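Local coordinates for protein glucose dehydrogenase (Serratia sp. FS14, PDB 7CDY) that belongs to the glucose/sorbosone dehydrogenase family of beta-propeller proteins and carries a bound calcium ion, at residues Ser268-Trp281 with Ile319-Tyr331. Residues are numbered along the deposited sequence; the frame is centred on the assembly and turned at random.
Sequences SGMAFYDGQRFPAW and IREVRSGPDGYLY
Ser268 opens the contact: its OG donates a hydrogen bond to Arg320 O, 2.7 Å away and tilted off the carbonyl plane, while a water joins the same OG to Arg320 NH1; that guanidinium also salt-bridges Asp335. Gly269 brings its backbone against Glu321, the two CA atoms 4.2 Å apart. At Met270 the strands are linked through water: one molecule accepts from Met270 N and lies near Glu321 OE1 and Val322 O, another bridges Met270 O to Arg323 NH1. Ala271 points its CB toward strand 319-324, 3.9 Å from Val322 CG1. Past Phe272, Tyr273 holds CG anti to the backbone N (chi1 -171°), and its OH reaches Gly328 O, 2.6 Å away and near the ring plane at the edge; the same OH accepts from Phe278 N. A further water connects Asp274 N with Ser324 OG.

Arg277 bends at chi3 and sends NE to Asp327 O, 2.7 Å, nearly in line with the C=O bond, with NH1 adding a weak second bond. Its CD sits over a face of Tyr329, a CH-pi contact. Phe278 turns its edge toward that same face, planes at 80°, a T-shaped pair. Trp281 CZ3 lies 3.7 Å from Leu330 CD1. The type I turn Gly325-Gly328 thus supplies Asp327 O and Gly328 O; Tyr329 and Leu330 follow it, and Asp327 OD1 takes Tyr329 N in an Asx turn. No backbone hydrogen bond crosses between strands 268-273 and 319-324; nearly parallel at 14°, each is an outermost strand of its own antiparallel sheet, which fits the inner strands of adjacent beta-propeller blades.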
ATOM      1  N   SER A 268       4.479  -6.787   1.414  1.00  8.97           N
ATOM      2  CA  SER A 268       3.599  -5.829   2.074  1.00  9.31           C
ATOM      3  C   SER A 268       4.431  -4.676   2.597  1.00  8.78           C
ATOM      4  O   SER A 268       5.381  -4.889   3.358  1.00  9.49           O
ATOM      5  CB  SER A 268       2.872  -6.510   3.233  1.00  9.05           C
ATOM      6  OG  SER A 268       1.867  -5.669   3.764  1.00  9.96           O
ATOM      7  N   GLY A 269       4.070  -3.456   2.203  1.00  9.12           N
ATOM      8  CA  GLY A 269       4.847  -2.305   2.630  1.00  9.82           C
ATOM      9  C   GLY A 269       6.061  -2.088   1.750  1.00  9.24           C
ATOM     10  O   GLY A 269       6.660  -3.047   1.245  1.00  9.39           O
ATOM     11  N   MET A 270       6.430  -0.832   1.519  0.64 10.35           N
ATOM     12  CA  MET A 270       7.624  -0.566   0.733  0.64 11.67           C
ATOM     13  C   MET A 270       8.104   0.848   1.004  0.64  9.36           C
ATOM     14  O   MET A 270       7.301   1.778   1.105  0.64  9.99           O
ATOM     15  CB  MET A 270       7.426  -0.812  -0.777  0.64 17.83           C
ATOM     16  CG  MET A 270       6.726   0.304  -1.533  0.64 16.33           C
ATOM     17  SD  MET A 270       6.425  -0.022  -3.298  0.64 11.23           S
ATOM     18  CE  MET A 270       8.080  -0.091  -3.971  0.64 20.18           C
ATOM     19  N   ALA A 271       9.419   0.991   1.117  1.00  9.80           N
ATOM     20  CA  ALA A 271      10.053   2.278   1.378  1.00 11.42           C
ATOM     21  C   ALA A 271      11.434   2.311   0.743  1.00  9.20           C
ATOM     22  O   ALA A 271      12.215   1.370   0.910  1.00 11.12           O
ATOM     23  CB  ALA A 271      10.186   2.538   2.882  1.00 12.60           C
ATOM     24  N   PHE A 272      11.742   3.399   0.041  1.00 11.22           N
ATOM     25  CA  PHE A 272      13.086   3.669  -0.451  1.00 10.43           C
ATOM     26  C   PHE A 272      13.892   4.366   0.640  1.00 12.61           C
ATOM     27  O   PHE A 272      13.392   5.277   1.308  1.00 14.62           O
ATOM     28  CB  PHE A 272      13.022   4.601  -1.659  1.00 12.01           C
ATOM     29  CG  PHE A 272      12.329   4.014  -2.862  1.00 10.94           C
ATOM     30  CD1 PHE A 272      13.037   3.274  -3.804  1.00 12.10           C
ATOM     31  CD2 PHE A 272      10.969   4.238  -3.079  1.00 11.52           C
ATOM     32  CE1 PHE A 272      12.399   2.760  -4.923  1.00 12.37           C
ATOM     33  CE2 PHE A 272      10.331   3.716  -4.184  1.00 10.83           C
ATOM     34  CZ  PHE A 272      11.042   2.983  -5.109  1.00 11.62           C
ATOM     35  N   TYR A 273      15.143   3.945   0.830  1.00 12.47           N
ATOM     36  CA  TYR A 273      15.988   4.539   1.864  1.00 13.15           C
ATOM     37  C   TYR A 273      16.843   5.644   1.246  1.00 15.42           C
ATOM     38  O   TYR A 273      17.740   5.370   0.444  1.00 16.10           O
ATOM     39  CB  TYR A 273      16.841   3.502   2.593  1.00 13.31           C
ATOM     40  CG  TYR A 273      17.524   4.112   3.797  1.00 13.98           C
ATOM     41  CD1 TYR A 273      16.886   4.152   5.033  1.00 14.26           C
ATOM     42  CD2 TYR A 273      18.785   4.700   3.685  1.00 15.94           C
ATOM     43  CE1 TYR A 273      17.494   4.736   6.139  1.00 17.98           C
ATOM     44  CE2 TYR A 273      19.404   5.287   4.790  1.00 15.89           C
ATOM     45  CZ  TYR A 273      18.751   5.303   6.007  1.00 16.02           C
ATOM     46  OH  TYR A 273      19.358   5.879   7.105  1.00 17.63           O
ATOM     47  N   ASP A 274      16.560   6.890   1.633  1.00 16.99           N
ATOM     48  CA  ASP A 274      17.290   8.067   1.170  1.00 19.17           C
ATOM     49  C   ASP A 274      17.829   8.875   2.347  1.00 23.70           C
ATOM     50  O   ASP A 274      18.021  10.091   2.246  1.00 24.87           O
ATOM     51  CB  ASP A 274      16.399   8.926   0.267  1.00 20.03           C
ATOM     52  CG  ASP A 274      17.174   9.988  -0.508  1.00 25.34           C
ATOM     53  OD1 ASP A 274      18.374   9.789  -0.798  1.00 22.60           O
ATOM     54  OD2 ASP A 274      16.565  11.032  -0.831  1.00 31.53           O
ATOM     55  N   GLY A 275      18.066   8.213   3.481  1.00 19.74           N
ATOM     56  CA  GLY A 275      18.584   8.880   4.657  1.00 20.06           C
ATOM     57  C   GLY A 275      20.098   8.980   4.640  1.00 21.00           C
ATOM     58  O   GLY A 275      20.777   8.499   3.736  1.00 23.45           O
ATOM     59  N   GLN A 276      20.631   9.631   5.677  1.00 21.58           N
ATOM     60  CA  GLN A 276      22.071   9.752   5.849  1.00 28.03           C
ATOM     61  C   GLN A 276      22.618   8.916   6.994  1.00 26.70           C
ATOM     62  O   GLN A 276      23.832   8.706   7.058  1.00 25.95           O
ATOM     63  CB  GLN A 276      22.469  11.220   6.080  1.00 26.69           C
ATOM     64  CG  GLN A 276      22.481  12.085   4.825  1.00 32.49           C
ATOM     65  CD  GLN A 276      23.184  11.426   3.653  1.00 33.32           C
ATOM     66  OE1 GLN A 276      24.306  10.934   3.781  1.00 40.46           O
ATOM     67  NE2 GLN A 276      22.526  11.419   2.499  1.00 38.42           N
ATOM     68  N   ARG A 277      21.758   8.433   7.894  1.00 20.20           N
ATOM     69  CA  ARG A 277      22.251   7.743   9.080  1.00 22.20           C
ATOM     70  C   ARG A 277      22.977   6.451   8.723  1.00 22.75           C
ATOM     71  O   ARG A 277      24.011   6.129   9.317  1.00 21.58           O
ATOM     72  CB  ARG A 277      21.100   7.462  10.042  1.00 20.70           C
ATOM     73  CG  ARG A 277      21.529   6.686  11.263  1.00 22.00           C
ATOM     74  CD  ARG A 277      20.389   6.519  12.239  1.00 22.46           C
ATOM     75  NE  ARG A 277      19.806   7.795  12.634  1.00 24.56           N
ATOM     76  CZ  ARG A 277      20.244   8.533  13.647  1.00 29.25           C
ATOM     77  NH1 ARG A 277      19.646   9.682  13.935  1.00 26.18           N
ATOM     78  NH2 ARG A 277      21.278   8.122  14.370  1.00 30.19           N
ATOM     79  N   PHE A 278      22.448   5.691   7.761  1.00 21.43           N
ATOM     80  CA  PHE A 278      23.004   4.397   7.370  1.00 21.03           C
ATOM     81  C   PHE A 278      23.352   4.468   5.889  1.00 25.64           C
ATOM     82  O   PHE A 278      22.566   4.039   5.030  1.00 19.84           O
ATOM     83  CB  PHE A 278      22.030   3.262   7.679  1.00 20.22           C
ATOM     84  CG  PHE A 278      21.651   3.183   9.124  1.00 19.02           C
ATOM     85  CD1 PHE A 278      22.605   2.881  10.088  1.00 21.20           C
ATOM     86  CD2 PHE A 278      20.350   3.433   9.533  1.00 19.19           C
ATOM     87  CE1 PHE A 278      22.266   2.813  11.424  1.00 21.39           C
ATOM     88  CE2 PHE A 278      20.006   3.371  10.864  1.00 19.87           C
ATOM     89  CZ  PHE A 278      20.967   3.059  11.817  1.00 20.53           C
ATOM     90  N   PRO A 279      24.528   5.007   5.553  1.00 23.42           N
ATOM     91  CA  PRO A 279      24.870   5.199   4.134  1.00 22.72           C
ATOM     92  C   PRO A 279      24.846   3.921   3.317  1.00 21.54           C
ATOM     93  O   PRO A 279      24.557   3.973   2.115  1.00 23.35           O
ATOM     94  CB  PRO A 279      26.275   5.815   4.190  1.00 31.12           C
ATOM     95  CG  PRO A 279      26.374   6.407   5.570  1.00 31.94           C
ATOM     96  CD  PRO A 279      25.580   5.505   6.456  1.00 27.54           C
ATOM     97  N   ALA A 280      25.127   2.772   3.935  1.00 23.19           N
ATOM     98  CA  ALA A 280      25.106   1.511   3.205  1.00 24.64           C
ATOM     99  C   ALA A 280      23.715   1.166   2.697  1.00 22.48           C
ATOM    100  O   ALA A 280      23.586   0.391   1.743  1.00 22.70           O
ATOM    101  CB  ALA A 280      25.626   0.378   4.091  1.00 28.05           C
ATOM    102  N   TRP A 281      22.676   1.722   3.311  1.00 19.77           N
ATOM    103  CA  TRP A 281      21.308   1.448   2.905  1.00 17.05           C
ATOM    104  C   TRP A 281      20.803   2.397   1.830  1.00 17.91           C
ATOM    105  O   TRP A 281      19.714   2.170   1.293  1.00 18.10           O
ATOM    106  CB  TRP A 281      20.379   1.523   4.118  1.00 16.69           C
ATOM    107  CG  TRP A 281      20.342   0.282   4.951  1.00 16.35           C
ATOM    108  CD1 TRP A 281      21.029  -0.878   4.740  1.00 20.11           C
ATOM    109  CD2 TRP A 281      19.554   0.075   6.127  1.00 17.15           C
ATOM    110  NE1 TRP A 281      20.717  -1.796   5.717  1.00 20.63           N
ATOM    111  CE2 TRP A 281      19.816  -1.233   6.582  1.00 17.29           C
ATOM    112  CE3 TRP A 281      18.654   0.871   6.842  1.00 18.30           C
ATOM    113  CZ2 TRP A 281      19.203  -1.763   7.717  1.00 19.03           C
ATOM    114  CZ3 TRP A 281      18.051   0.343   7.969  1.00 18.00           C
ATOM    115  CH2 TRP A 281      18.327  -0.959   8.394  1.00 19.44           C
ATOM    116  N   ILE A 319       5.764  -8.942   8.517  1.00  9.94           N
ATOM    117  CA  ILE A 319       6.044  -7.519   8.324  1.00  9.89           C
ATOM    118  C   ILE A 319       5.012  -6.931   7.365  1.00 10.13           C
ATOM    119  O   ILE A 319       4.984  -7.275   6.180  1.00 10.13           O
ATOM    120  CB  ILE A 319       7.483  -7.265   7.857  1.00  9.59           C
ATOM    121  CG1 ILE A 319       8.497  -7.872   8.843  1.00 11.53           C
ATOM    122  CG2 ILE A 319       7.726  -5.764   7.692  1.00 10.93           C
ATOM    123  CD1 ILE A 319       8.267  -7.497  10.302  1.00 14.27           C
ATOM    124  N   ARG A 320       4.160  -6.052   7.891  1.00  9.25           N
ATOM    125  CA  ARG A 320       3.021  -5.498   7.174  1.00  8.66           C
ATOM    126  C   ARG A 320       3.300  -4.129   6.568  1.00  9.51           C
ATOM    127  O   ARG A 320       2.747  -3.792   5.506  1.00  9.42           O
ATOM    128  CB  ARG A 320       1.843  -5.385   8.153  1.00  9.28           C
ATOM    129  CG  ARG A 320       0.674  -4.483   7.742  1.00  9.86           C
ATOM    130  CD  ARG A 320      -0.163  -5.037   6.591  1.00 10.05           C
ATOM    131  NE  ARG A 320      -0.927  -6.226   6.955  1.00 10.00           N
ATOM    132  CZ  ARG A 320      -1.516  -7.028   6.072  1.00 12.45           C
ATOM    133  NH1 ARG A 320      -1.430  -6.775   4.772  1.00 13.16           N
ATOM    134  NH2 ARG A 320      -2.180  -8.096   6.486  1.00 14.36           N
ATOM    135  N   GLU A 321       4.136  -3.323   7.214  1.00  8.38           N
ATOM    136  CA  GLU A 321       4.332  -1.933   6.820  1.00  8.95           C
ATOM    137  C   GLU A 321       5.800  -1.583   6.978  1.00  9.35           C
ATOM    138  O   GLU A 321       6.458  -2.072   7.903  1.00 10.79           O
ATOM    139  CB  GLU A 321       3.500  -0.998   7.724  1.00 10.56           C
ATOM    140  CG  GLU A 321       3.715   0.520   7.497  1.00 12.01           C
ATOM    141  CD  GLU A 321       3.116   1.012   6.184  1.00 11.75           C
ATOM    142  OE1 GLU A 321       3.428   0.440   5.119  1.00 11.82           O
ATOM    143  OE2 GLU A 321       2.330   1.987   6.202  1.00 11.81           O
ATOM    144  N   VAL A 322       6.313  -0.768   6.053  1.00 10.69           N
ATOM    145  CA  VAL A 322       7.686  -0.270   6.088  1.00 10.89           C
ATOM    146  C   VAL A 322       7.671   1.204   5.715  1.00 10.19           C
ATOM    147  O   VAL A 322       7.160   1.568   4.650  1.00 11.11           O
ATOM    148  CB  VAL A 322       8.563  -1.001   5.053  1.00 13.05           C
ATOM    149  CG1 VAL A 322      10.015  -0.595   5.232  1.00 15.00           C
ATOM    150  CG2 VAL A 322       8.410  -2.514   5.141  1.00 13.77           C
ATOM    151  N   ARG A 323       8.262   2.051   6.559  1.00  9.52           N
ATOM    152  CA  ARG A 323       8.421   3.459   6.207  1.00 10.64           C
ATOM    153  C   ARG A 323       9.830   3.911   6.553  1.00 12.40           C
ATOM    154  O   ARG A 323      10.413   3.466   7.546  1.00 12.75           O
ATOM    155  CB  ARG A 323       7.404   4.375   6.917  1.00 11.94           C
ATOM    156  CG  ARG A 323       5.947   4.076   6.620  1.00 11.26           C
ATOM    157  CD  ARG A 323       5.489   4.523   5.216  1.00 13.63           C
ATOM    158  NE  ARG A 323       4.136   4.021   4.974  1.00 12.19           N
ATOM    159  CZ  ARG A 323       3.502   3.996   3.804  1.00 11.31           C
ATOM    160  NH1 ARG A 323       4.077   4.469   2.704  1.00 12.99           N
ATOM    161  NH2 ARG A 323       2.277   3.477   3.757  1.00 12.43           N
ATOM    162  N   SER A 324      10.375   4.803   5.728  1.00 11.81           N
ATOM    163  CA  SER A 324      11.679   5.398   6.005  1.00 14.15           C
ATOM    164  C   SER A 324      11.456   6.656   6.834  1.00 16.03           C
ATOM    165  O   SER A 324      10.818   7.606   6.365  1.00 16.58           O
ATOM    166  CB  SER A 324      12.393   5.724   4.693  1.00 18.46           C
ATOM    167  OG  SER A 324      13.725   6.172   4.912  1.00 22.89           O
ATOM    168  N   GLY A 325      11.966   6.655   8.067  1.00 14.68           N
ATOM    169  CA  GLY A 325      11.728   7.745   8.989  1.00 17.45           C
ATOM    170  C   GLY A 325      12.639   8.931   8.749  1.00 19.36           C
ATOM    171  O   GLY A 325      13.759   8.793   8.255  1.00 17.07           O
ATOM    172  N   PRO A 326      12.173  10.131   9.103  1.00 22.43           N
ATOM    173  CA  PRO A 326      13.026  11.322   8.947  1.00 22.50           C
ATOM    174  C   PRO A 326      14.297  11.280   9.778  1.00 23.93           C
ATOM    175  O   PRO A 326      15.237  12.028   9.480  1.00 28.92           O
ATOM    176  CB  PRO A 326      12.106  12.481   9.364  1.00 25.45           C
ATOM    177  CG  PRO A 326      11.029  11.843  10.196  1.00 24.66           C
ATOM    178  CD  PRO A 326      10.831  10.467   9.610  1.00 24.06           C
ATOM    179  N   ASP A 327      14.360  10.428  10.799  1.00 20.25           N
ATOM    180  CA  ASP A 327      15.537  10.278  11.643  1.00 20.43           C
ATOM    181  C   ASP A 327      16.557   9.298  11.079  1.00 22.28           C
ATOM    182  O   ASP A 327      17.579   9.049  11.725  1.00 22.80           O
ATOM    183  CB  ASP A 327      15.124   9.827  13.050  1.00 21.97           C
ATOM    184  CG  ASP A 327      14.339   8.522  13.045  1.00 24.03           C
ATOM    185  OD1 ASP A 327      14.122   7.950  11.953  1.00 22.54           O
ATOM    186  OD2 ASP A 327      13.945   8.058  14.138  1.00 25.64           O
ATOM    187  N   GLY A 328      16.296   8.720   9.908  1.00 18.55           N
ATOM    188  CA  GLY A 328      17.215   7.792   9.294  1.00 18.35           C
ATOM    189  C   GLY A 328      17.024   6.333   9.654  1.00 16.57           C
ATOM    190  O   GLY A 328      17.821   5.504   9.208  1.00 16.54           O
ATOM    191  N   TYR A 329      16.014   5.990  10.450  1.00 15.70           N
ATOM    192  CA  TYR A 329      15.695   4.602  10.755  1.00 16.94           C
ATOM    193  C   TYR A 329      14.505   4.140   9.920  1.00 13.60           C
ATOM    194  O   TYR A 329      13.730   4.948   9.405  1.00 15.38           O
ATOM    195  CB  TYR A 329      15.350   4.436  12.238  1.00 17.40           C
ATOM    196  CG  TYR A 329      16.528   4.543  13.178  1.00 16.51           C
ATOM    197  CD1 TYR A 329      16.920   5.775  13.689  1.00 20.08           C
ATOM    198  CD2 TYR A 329      17.241   3.415  13.557  1.00 19.34           C
ATOM    199  CE1 TYR A 329      17.990   5.877  14.559  1.00 22.54           C
ATOM    200  CE2 TYR A 329      18.316   3.508  14.423  1.00 21.73           C
ATOM    201  CZ  TYR A 329      18.684   4.741  14.915  1.00 20.60           C
ATOM    202  OH  TYR A 329      19.756   4.831  15.779  1.00 27.62           O
ATOM    203  N   LEU A 330      14.371   2.824   9.790  1.00 13.78           N
ATOM    204  CA  LEU A 330      13.161   2.244   9.223  1.00 12.48           C
ATOM    205  C   LEU A 330      12.172   1.966  10.341  1.00 14.47           C
ATOM    206  O   LEU A 330      12.559   1.619  11.458  1.00 13.87           O
ATOM    207  CB  LEU A 330      13.469   0.934   8.498  1.00 14.71           C
ATOM    208  CG  LEU A 330      14.331   1.014   7.246  1.00 15.13           C
ATOM    209  CD1 LEU A 330      14.613  -0.385   6.738  1.00 14.96           C
ATOM    210  CD2 LEU A 330      13.634   1.833   6.173  1.00 15.96           C
ATOM    211  N   TYR A 331      10.889   2.114  10.030  1.00 11.57           N
ATOM    212  CA  TYR A 331       9.810   1.854  10.971  1.00 12.08           C
ATOM    213  C   TYR A 331       8.880   0.805  10.373  1.00 10.62           C
ATOM    214  O   TYR A 331       8.434   0.946   9.228  1.00 12.35           O
ATOM    215  CB  TYR A 331       9.057   3.149  11.306  1.00 12.02           C
ATOM    216  CG  TYR A 331       9.855   4.068  12.208  1.00 12.55           C
ATOM    217  CD1 TYR A 331      10.913   4.821  11.707  1.00 13.73           C
ATOM    218  CD2 TYR A 331       9.572   4.155  13.560  1.00 15.93           C
ATOM    219  CE1 TYR A 331      11.659   5.649  12.542  1.00 16.37           C
ATOM    220  CE2 TYR A 331      10.303   4.981  14.395  1.00 19.11           C
ATOM    221  CZ  TYR A 331      11.343   5.720  13.881  1.00 17.27           C
ATOM    222  OH  TYR A 331      12.066   6.541  14.727  1.00 22.03           O
TER
HETATM  223  O   HOH W   1      -0.598  -4.477   3.370  1.00 12.68           O
HETATM  224  O   HOH W   2       4.891   1.150   3.010  1.00 11.04           O
HETATM  225  O   HOH W   3       7.015   4.484   1.671  1.00 13.63           O
HETATM  226  O   HOH W   4      14.542   8.066   3.133  1.00 24.03           O